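PDB 3KYZ: sensor protein PfeS from Pseudomonas aeruginosa, which acts as the membrane-bound sensor histidine kinase of the PfeR/PfeS two-component system and may activate PfeR by phosphorylation. Local coordinates for residues 101-106 / 112-117. Sequence-based numbering, arbitrary orientation.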
loop_
_atom_site.group_PDB
_atom_site.type_symbol
_atom_site.label_atom_id
_atom_site.label_comp_id
_atom_site.label_asym_id
_atom_site.label_seq_id
_atom_site.Cartn_x
_atom_site.Cartn_y
_atom_site.Cartn_z
ATOM N N VAL A 101 4.899 9.095 -0.904
ATOM C CA VAL A 101 4.061 9.630 -1.963
ATOM C C VAL A 101 4.078 8.704 -3.175
ATOM O O VAL A 101 5.147 8.314 -3.655
ATOM C CB VAL A 101 4.531 11.041 -2.371
ATOM C CG1 VAL A 101 3.627 11.617 -3.454
ATOM C CG2 VAL A 101 4.573 11.954 -1.147
ATOM N N SER A 102 2.884 8.344 -3.642
ATOM C CA SER A 102 2.694 7.449 -4.777
ATOM C C SER A 102 2.338 8.268 -6.010
ATOM O O SER A 102 1.371 9.036 -5.994
ATOM C CB SER A 102 1.541 6.494 -4.474
ATOM O OG SER A 102 1.253 5.642 -5.566
ATOM N N ILE A 103 3.115 8.113 -7.076
ATOM C CA ILE A 103 2.898 8.881 -8.303
ATOM C C ILE A 103 2.935 7.954 -9.517
ATOM O O ILE A 103 3.990 7.429 -9.889
ATOM C CB ILE A 103 3.951 9.999 -8.487
ATOM C CG1 ILE A 103 4.172 10.784 -7.186
ATOM C CG2 ILE A 103 3.542 10.923 -9.643
ATOM C CD1 ILE A 103 5.446 11.653 -7.190
ATOM N N GLU A 104 1.779 7.747 -10.135
ATOM C CA GLU A 104 1.679 6.831 -11.265
ATOM C C GLU A 104 2.595 7.255 -12.407
ATOM O O GLU A 104 2.802 8.447 -12.642
ATOM C CB GLU A 104 0.233 6.777 -11.775
ATOM C CG GLU A 104 -0.224 8.076 -12.457
ATOM C CD GLU A 104 -1.666 8.025 -12.962
ATOM O OE1 GLU A 104 -2.412 7.121 -12.547
ATOM O OE2 GLU A 104 -2.054 8.897 -13.773
ATOM N N PHE A 105 3.134 6.279 -13.124
ATOM C CA PHE A 105 3.765 6.581 -14.407
ATOM C C PHE A 105 2.709 7.272 -15.278
ATOM O O PHE A 105 1.600 6.755 -15.432
ATOM C CB PHE A 105 4.225 5.299 -15.097
ATOM C CG PHE A 105 5.481 4.695 -14.517
ATOM C CD1 PHE A 105 6.166 5.299 -13.474
ATOM C CD2 PHE A 105 5.971 3.501 -15.031
ATOM C CE1 PHE A 105 7.330 4.724 -12.967
ATOM C CE2 PHE A 105 7.123 2.926 -14.535
ATOM C CZ PHE A 105 7.807 3.537 -13.502
ATOM N N PRO A 106 3.040 8.442 -15.854
ATOM C CA PRO A 106 1.987 9.202 -16.544
ATOM C C PRO A 106 1.529 8.605 -17.880
ATOM O O PRO A 106 0.339 8.674 -18.200
ATOM C CB PRO A 106 2.635 10.578 -16.756
ATOM C CG PRO A 106 4.119 10.305 -16.759
ATOM C CD PRO A 106 4.289 9.215 -15.724
ATOM N N GLY A 112 3.499 0.884 -13.798
ATOM C CA GLY A 112 4.179 1.131 -12.548
ATOM C C GLY A 112 4.014 2.526 -12.003
ATOM O O GLY A 112 3.215 3.323 -12.499
ATOM N N ARG A 113 4.770 2.811 -10.951
ATOM C CA ARG A 113 4.686 4.098 -10.292
ATOM C C ARG A 113 6.017 4.447 -9.655
ATOM O O ARG A 113 6.853 3.571 -9.394
ATOM C CB ARG A 113 3.604 4.068 -9.212
ATOM C CG ARG A 113 3.965 3.205 -8.009
ATOM C CD ARG A 113 2.805 3.117 -7.022
ATOM N NE ARG A 113 1.771 2.196 -7.492
ATOM C CZ ARG A 113 0.524 2.149 -7.025
ATOM N NH1 ARG A 113 0.124 2.995 -6.081
ATOM N NH2 ARG A 113 -0.330 1.252 -7.507
ATOM N N LEU A 114 6.205 5.738 -9.424
ATOM C CA LEU A 114 7.292 6.236 -8.597
ATOM C C LEU A 114 6.769 6.381 -7.174
ATOM O O LEU A 114 5.674 6.911 -6.956
ATOM C CB LEU A 114 7.763 7.599 -9.115
ATOM C CG LEU A 114 8.769 8.346 -8.229
ATOM C CD1 LEU A 114 10.070 7.579 -8.134
ATOM C CD2 LEU A 114 9.024 9.750 -8.769
ATOM N N VAL A 115 7.534 5.879 -6.208
ATOM C CA VAL A 115 7.260 6.142 -4.803
ATOM C C VAL A 115 8.436 6.939 -4.241
ATOM O O VAL A 115 9.599 6.567 -4.420
ATOM C CB VAL A 115 7.064 4.844 -3.996
ATOM C CG1 VAL A 115 6.836 5.167 -2.512
ATOM C CG2 VAL A 115 5.892 4.052 -4.557
ATOM N N ILE A 116 8.135 8.053 -3.586
ATOM C CA ILE A 116 9.177 8.872 -2.984
ATOM C C ILE A 116 8.737 9.280 -1.588
ATOM O O ILE A 116 7.623 9.763 -1.409
ATOM C CB ILE A 116 9.524 10.107 -3.869
ATOM C CG1 ILE A 116 10.658 10.932 -3.252
ATOM C CG2 ILE A 116 8.295 10.981 -4.137
ATOM C CD1 ILE A 116 11.298 11.884 -4.260
ATOM N N GLN A 117 9.587 9.057 -0.592
ATOM C CA GLN A 117 9.272 9.586 0.729
ATOM C C GLN A 117 9.434 11.101 0.642
ATOM O O GLN A 117 10.447 11.599 0.157
ATOM C CB GLN A 117 10.168 9.014 1.826
ATOM C CG GLN A 117 9.677 9.416 3.217
ATOM C CD GLN A 117 10.297 8.611 4.342
ATOM O OE1 GLN A 117 11.406 8.097 4.216
ATOM N NE2 GLN A 117 9.572 8.495 5.457
#
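The carbonyl oxygen V101 O receives two donors from strand 113-117. I116 N donates a hydrogen bond to it at 3.0 Å, and V115 CA adds a CA-H...O contact at 3.2 Å. V101 N in turn donates to I116 O. I103 and L114 form the next hydrogen-bonded pair, and both their bonds, I103 N to L114 O and L114 N to I103 O, are 2.8 Å long. Past the strand end, F105 N donates to G112 O. This is an antiparallel beta hairpin in the sensor domain, which is predicted to be periplasmic and belongs to the Cache clan. Strand 113-117 is central in the sheet, with strand 57-60 on its other side. On one face, I103 CD1 lies 4.2 Å from I116 CG2 and also meets L114 CD2. Helix 17-53 covers this face, with A27 against I103 and Y26 against L114. On the face of S102 and V115, S102 OG meets the end of the R113 side chain. That chain bends at chi3 (77°), and the guanidinium reaches across to S102 on the partner strand. R113 NH1 donates to S102 OG at 2.9 Å, with the hydroxyl oxygen at the guanidinium edge, 21° out of its plane. T81 of the second subunit packs on R113, and F82 of that subunit on S102. The F105 ring lies with one face over the backbone of G112 and R113. G112 CA makes a CH-pi contact, 4.1 Å from the centroid of the F105 ring.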